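Local coordinates for DNA repair protein XRCC1 (Homo sapiens, PDB 3LQC) that acts as a scaffold in DNA single-strand break repair, assembling repair protein complexes and binding poly-ADP-ribose chains, here represented by its N-terminal domain, at residues A66-L71 / V128-S133; V58-D63 / F142-V147. One frame throughout, in Å; residues are numbered along the deposited sequence.

Interaction 1 of 2, residues A66-L71 / V128-S133. With CO3 (carbonate ion), chain D.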
loop_
_atom_site.group_PDB
_atom_site.type_symbol
_atom_site.label_atom_id
_atom_site.label_comp_id
_atom_site.label_asym_id
_atom_site.label_seq_id
_atom_site.Cartn_x
_atom_site.Cartn_y
_atom_site.Cartn_z
ATOM N N ALA A 66 -10.055 -4.897 10.742
ATOM C CA ALA A 66 -9.421 -4.682 9.449
ATOM C C ALA A 66 -7.907 -4.699 9.596
ATOM O O ALA A 66 -7.202 -5.274 8.764
ATOM C CB ALA A 66 -9.880 -3.374 8.834
ATOM N N PHE A 67 -7.414 -4.061 10.655
ATOM C CA PHE A 67 -5.977 -3.991 10.914
ATOM C C PHE A 67 -5.697 -4.338 12.359
ATOM O O PHE A 67 -6.522 -4.087 13.224
ATOM C CB PHE A 67 -5.428 -2.590 10.638
ATOM C CG PHE A 67 -5.963 -1.958 9.396
ATOM C CD1 PHE A 67 -5.792 -2.568 8.166
ATOM C CD2 PHE A 67 -6.634 -0.742 9.457
ATOM C CE1 PHE A 67 -6.284 -1.988 7.020
ATOM C CE2 PHE A 67 -7.140 -0.150 8.304
ATOM C CZ PHE A 67 -6.961 -0.773 7.084
ATOM N N VAL A 68 -4.530 -4.914 12.617
ATOM C CA VAL A 68 -4.084 -5.155 13.983
ATOM C C VAL A 68 -2.632 -4.727 14.116
ATOM O O VAL A 68 -1.825 -4.962 13.218
ATOM C CB VAL A 68 -4.212 -6.630 14.389
ATOM C CG1 VAL A 68 -3.851 -6.795 15.848
ATOM C CG2 VAL A 68 -5.614 -7.139 14.138
ATOM N N GLU A 69 -2.308 -4.083 15.234
ATOM C CA GLU A 69 -0.946 -3.644 15.501
ATOM C C GLU A 69 -0.561 -4.041 16.923
ATOM O O GLU A 69 -1.395 -4.003 17.825
ATOM C CB GLU A 69 -0.850 -2.127 15.344
ATOM C CG GLU A 69 0.525 -1.528 15.583
ATOM C CD GLU A 69 0.465 -0.022 15.699
ATOM O OE1 GLU A 69 1.490 0.647 15.446
ATOM O OE2 GLU A 69 -0.625 0.494 16.026
ATOM N N VAL A 70 0.694 -4.430 17.126
ATOM C CA VAL A 70 1.155 -4.741 18.470
ATOM C C VAL A 70 2.318 -3.848 18.836
ATOM O O VAL A 70 3.325 -3.813 18.136
ATOM C CB VAL A 70 1.546 -6.229 18.640
ATOM C CG1 VAL A 70 2.067 -6.486 20.057
ATOM C CG2 VAL A 70 0.354 -7.125 18.356
ATOM N N LEU A 71 2.163 -3.111 19.928
ATOM C CA LEU A 71 3.227 -2.259 20.430
ATOM C C LEU A 71 3.635 -2.718 21.826
ATOM O O LEU A 71 2.865 -3.385 22.529
ATOM C CB LEU A 71 2.798 -0.789 20.438
ATOM C CG LEU A 71 2.162 -0.267 19.147
ATOM C CD1 LEU A 71 0.646 -0.415 19.199
ATOM C CD2 LEU A 71 2.551 1.192 18.875
ATOM N N VAL A 128 2.138 -4.587 26.807
ATOM C CA VAL A 128 1.782 -5.029 25.472
ATOM C C VAL A 128 0.449 -4.397 25.052
ATOM O O VAL A 128 -0.594 -4.628 25.666
ATOM C CB VAL A 128 1.691 -6.562 25.377
ATOM C CG1 VAL A 128 1.654 -6.990 23.922
ATOM C CG2 VAL A 128 2.879 -7.220 26.080
ATOM N N LYS A 129 0.493 -3.592 23.999
ATOM C CA LYS A 129 -0.695 -2.930 23.497
ATOM C C LYS A 129 -1.077 -3.529 22.152
ATOM O O LYS A 129 -0.289 -3.499 21.199
ATOM C CB LYS A 129 -0.446 -1.423 23.365
ATOM C CG LYS A 129 -1.601 -0.655 22.764
ATOM C CD LYS A 129 -1.291 0.829 22.674
ATOM C CE LYS A 129 -1.149 1.449 24.046
ATOM N NZ LYS A 129 -1.234 2.932 23.980
ATOM N N ILE A 130 -2.281 -4.084 22.083
ATOM C CA ILE A 130 -2.797 -4.632 20.831
ATOM C C ILE A 130 -3.889 -3.704 20.291
ATOM O O ILE A 130 -4.904 -3.489 20.950
ATOM C CB ILE A 130 -3.358 -6.052 21.019
ATOM C CG1 ILE A 130 -2.266 -7.004 21.511
ATOM C CG2 ILE A 130 -3.947 -6.563 19.732
ATOM C CD1 ILE A 130 -2.107 -7.037 23.017
ATOM N N VAL A 131 -3.673 -3.144 19.105
ATOM C CA VAL A 131 -4.623 -2.190 18.540
ATOM C C VAL A 131 -5.395 -2.789 17.377
ATOM O O VAL A 131 -4.807 -3.242 16.404
ATOM C CB VAL A 131 -3.925 -0.894 18.081
ATOM C CG1 VAL A 131 -4.963 0.171 17.732
ATOM C CG2 VAL A 131 -2.991 -0.387 19.163
ATOM N N CYS A 132 -6.718 -2.790 17.488
ATOM C CA CYS A 132 -7.579 -3.306 16.432
ATOM C C CYS A 132 -8.297 -2.162 15.738
ATOM O O CYS A 132 -8.998 -1.374 16.369
ATOM C CB CYS A 132 -8.599 -4.285 17.011
ATOM S SG CYS A 132 -7.896 -5.755 17.771
ATOM N N SER A 133 -8.124 -2.056 14.433
ATOM C CA SER A 133 -8.765 -0.983 13.687
ATOM C C SER A 133 -9.771 -1.547 12.709
ATOM O O SER A 133 -9.484 -2.507 11.993
ATOM C CB SER A 133 -7.730 -0.145 12.949
ATOM O OG SER A 133 -6.972 0.626 13.855
HETATM C C CO3 D . -4.062 3.650 22.373
HETATM O O1 CO3 D . -4.374 2.596 23.066
HETATM O O2 CO3 D . -3.126 4.446 22.807
#
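Leu71 and Lys129 face each other as a hydrogen-bonded pair, one of three in this antiparallel pairing, and exchange two backbone bonds, Leu71 N to Lys129 O and Lys129 N to Leu71 O, each 2.8 Å. At the far end a classic beta bulge puts Ala66 and Phe67 opposite Ser133, whose carbonyl oxygen takes both N-H groups: Phe67 N lies in the carbonyl plane, Ala66 N is tilted from it.

Apolar contacts line both faces. On one, Val68 CG1 meets Ile130 CG2 at 3.9 Å, side by side. On the other, Leu71 swings CD1 across to Val131 CG2, 3.6 Å away, and Ser133 CB sits at the edge of the Phe67 ring.

Lys129 supplies the charged contact. Its chain bends about the CG-CD bond (chi3 -66°), bringing NZ within 2.7 Å of O2 of a carbonate, an ion probably taken up from the crystallisation liquor; Ser44 and Arg7 also bind it. A methionine here would probably leave the carbonate without one of its charged partners.

Both strands are interior to a five-stranded mixed sheet, between 42-49 and 85-92. Strand 143-150 packs on the Val68 and Ile130 face, while another protein's chain covers Phe67, Glu69, Leu71 and Val131.

Interaction 2 of 2, residues V58-D63 / F142-V147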
loop_
_atom_site.group_PDB
_atom_site.type_symbol
_atom_site.label_atom_id
_atom_site.label_comp_id
_atom_site.label_asym_id
_atom_site.label_seq_id
_atom_site.Cartn_x
_atom_site.Cartn_y
_atom_site.Cartn_z
ATOM N N VAL A 58 4.554 -13.785 17.291
ATOM C CA VAL A 58 3.181 -13.458 17.654
ATOM C C VAL A 58 2.169 -14.085 16.700
ATOM O O VAL A 58 2.269 -13.915 15.489
ATOM C CB VAL A 58 2.960 -11.933 17.646
ATOM C CG1 VAL A 58 1.542 -11.601 18.092
ATOM C CG2 VAL A 58 3.976 -11.241 18.539
ATOM N N ASP A 59 1.199 -14.812 17.250
ATOM C CA ASP A 59 0.110 -15.373 16.454
ATOM C C ASP A 59 -1.175 -14.620 16.779
ATOM O O ASP A 59 -1.508 -14.422 17.946
ATOM C CB ASP A 59 -0.090 -16.863 16.748
ATOM C CG ASP A 59 1.169 -17.685 16.526
ATOM O OD1 ASP A 59 2.056 -17.251 15.748
ATOM O OD2 ASP A 59 1.263 -18.778 17.127
ATOM N N ILE A 60 -1.898 -14.209 15.744
ATOM C CA ILE A 60 -3.081 -13.384 15.917
ATOM C C ILE A 60 -4.271 -13.983 15.187
ATOM O O ILE A 60 -4.190 -14.296 14.002
ATOM C CB ILE A 60 -2.835 -11.961 15.403
ATOM C CG1 ILE A 60 -1.765 -11.284 16.255
ATOM C CG2 ILE A 60 -4.127 -11.153 15.406
ATOM C CD1 ILE A 60 -1.426 -9.905 15.808
ATOM N N GLY A 61 -5.372 -14.150 15.910
ATOM C CA GLY A 61 -6.601 -14.641 15.325
ATOM C C GLY A 61 -7.619 -13.525 15.289
ATOM O O GLY A 61 -8.080 -13.066 16.332
ATOM N N ASN A 62 -7.975 -13.086 14.090
ATOM C CA ASN A 62 -8.848 -11.937 13.957
ATOM C C ASN A 62 -10.269 -12.236 14.393
ATOM O O ASN A 62 -10.719 -13.379 14.353
ATOM C CB ASN A 62 -8.843 -11.401 12.525
ATOM C CG ASN A 62 -9.647 -10.117 12.382
ATOM O OD1 ASN A 62 -9.648 -9.272 13.275
ATOM N ND2 ASN A 62 -10.337 -9.970 11.262
ATOM N N ASP A 63 -10.969 -11.200 14.831
ATOM C CA ASP A 63 -12.408 -11.295 15.015
ATOM C C ASP A 63 -13.064 -10.029 14.487
ATOM O O ASP A 63 -13.673 -9.270 15.244
ATOM C CB ASP A 63 -12.781 -11.509 16.478
ATOM C CG ASP A 63 -14.283 -11.625 16.682
ATOM O OD1 ASP A 63 -14.965 -12.169 15.788
ATOM O OD2 ASP A 63 -14.781 -11.177 17.739
ATOM N N PHE A 142 -15.964 -5.789 16.839
ATOM C CA PHE A 142 -14.729 -6.364 16.306
ATOM C C PHE A 142 -13.574 -6.355 17.299
ATOM O O PHE A 142 -13.528 -5.542 18.213
ATOM C CB PHE A 142 -14.307 -5.614 15.041
ATOM C CG PHE A 142 -13.889 -4.205 15.295
ATOM C CD1 PHE A 142 -12.605 -3.919 15.736
ATOM C CD2 PHE A 142 -14.782 -3.162 15.115
ATOM C CE1 PHE A 142 -12.218 -2.622 15.985
ATOM C CE2 PHE A 142 -14.402 -1.859 15.359
ATOM C CZ PHE A 142 -13.117 -1.586 15.795
ATOM N N GLY A 143 -12.628 -7.258 17.091
ATOM C CA GLY A 143 -11.458 -7.352 17.938
ATOM C C GLY A 143 -10.639 -8.546 17.501
ATOM O O GLY A 143 -10.414 -8.745 16.304
ATOM N N LEU A 144 -10.200 -9.346 18.468
ATOM C CA LEU A 144 -9.442 -10.557 18.173
ATOM C C LEU A 144 -10.131 -11.772 18.746
ATOM O O LEU A 144 -10.798 -11.685 19.773
ATOM C CB LEU A 144 -8.038 -10.474 18.765
ATOM C CG LEU A 144 -7.154 -9.369 18.198
ATOM C CD1 LEU A 144 -5.718 -9.572 18.646
ATOM C CD2 LEU A 144 -7.265 -9.371 16.681
ATOM N N SER A 145 -9.962 -12.913 18.087
ATOM C CA SER A 145 -10.359 -14.177 18.689
ATOM C C SER A 145 -9.274 -14.591 19.655
ATOM O O SER A 145 -9.544 -15.096 20.737
ATOM C CB SER A 145 -10.562 -15.254 17.629
ATOM O OG SER A 145 -11.770 -15.010 16.936
ATOM N N PHE A 146 -8.035 -14.355 19.260
ATOM C CA PHE A 146 -6.919 -14.703 20.105
ATOM C C PHE A 146 -5.660 -13.978 19.676
ATOM O O PHE A 146 -5.520 -13.559 18.530
ATOM C CB PHE A 146 -6.701 -16.221 20.112
ATOM C CG PHE A 146 -6.235 -16.781 18.796
ATOM C CD1 PHE A 146 -4.917 -16.638 18.393
ATOM C CD2 PHE A 146 -7.113 -17.463 17.973
ATOM C CE1 PHE A 146 -4.482 -17.152 17.192
ATOM C CE2 PHE A 146 -6.687 -17.982 16.764
ATOM C CZ PHE A 146 -5.367 -17.833 16.375
ATOM N N VAL A 147 -4.756 -13.804 20.625
ATOM C CA VAL A 147 -3.415 -13.350 20.324
ATOM C C VAL A 147 -2.488 -14.151 21.224
ATOM O O VAL A 147 -2.745 -14.297 22.422
ATOM C CB VAL A 147 -3.245 -11.832 20.560
ATOM C CG1 VAL A 147 -3.787 -11.433 21.931
ATOM C CG2 VAL A 147 -1.787 -11.433 20.407
#
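Strand 58-63 runs antiparallel to 142-147, and a classic beta bulge, with Ser145 and Phe146 both opposite Gly61, shifts the register by one residue where segment 142-147 turns a corner at Ser145. Gly61 O accepts two backbone bonds there: Ser145 N, at 2.6 Å, is tilted from the carbonyl plane, whereas Phe146 N, at 3.2 Å, lies in it on a lone pair. Gly61 N returns a nearly straight bond (173°) to Phe146 O. Beyond the bulge, Asp63 and Gly143 form a second hydrogen-bonded pair, each N-H approaching from above the other's carbonyl plane.

The corner sends the side chains different ways. Ile60 and Val147 point to the same face, and Ile60 CG2 reaches Leu144 CD2 at 3.8 Å, with the two side chains crossing obliquely. The Asn62 amide curls back toward the pairing, and its OD1 accepts a bond from the backbone N of Ser65. Ser145 OG gives a 3.2 Å bond to Asn62 O, from well above that carbonyl plane.

This edge pairing of a three-stranded antiparallel sheet also brings an aromatic ring over the backbone. With CG between the backbone N and the carbonyl carbon (chi1 68°), the Phe146 ring lies flat over glycine where a CB would clash; Gly61 CA makes a CH-pi contact, 3.6 Å from the ring centroid and 12° off its normal.

After strands 7-12 and 42-49 and two helices between them, the chain enters strand 57-63, the first member of interaction 2, and passes directly into strand 67-73, the first member of interaction 1. After strand 85-92, strand 108-111 of the smaller sheet and two short helices, it returns along strand 125-133, closing interaction 1 over 56 intervening residues. The next strand, 143-150, then closes interaction 2 over 78, so the first loop is nested within the second. Interaction 1 joins strands inside the five-stranded mixed sheet, interaction 2 strands of the three-stranded antiparallel one. Leu144 packs against Val68, Ile130 and Cys132, tying the two sheets of the XRCC1 N-terminal domain together.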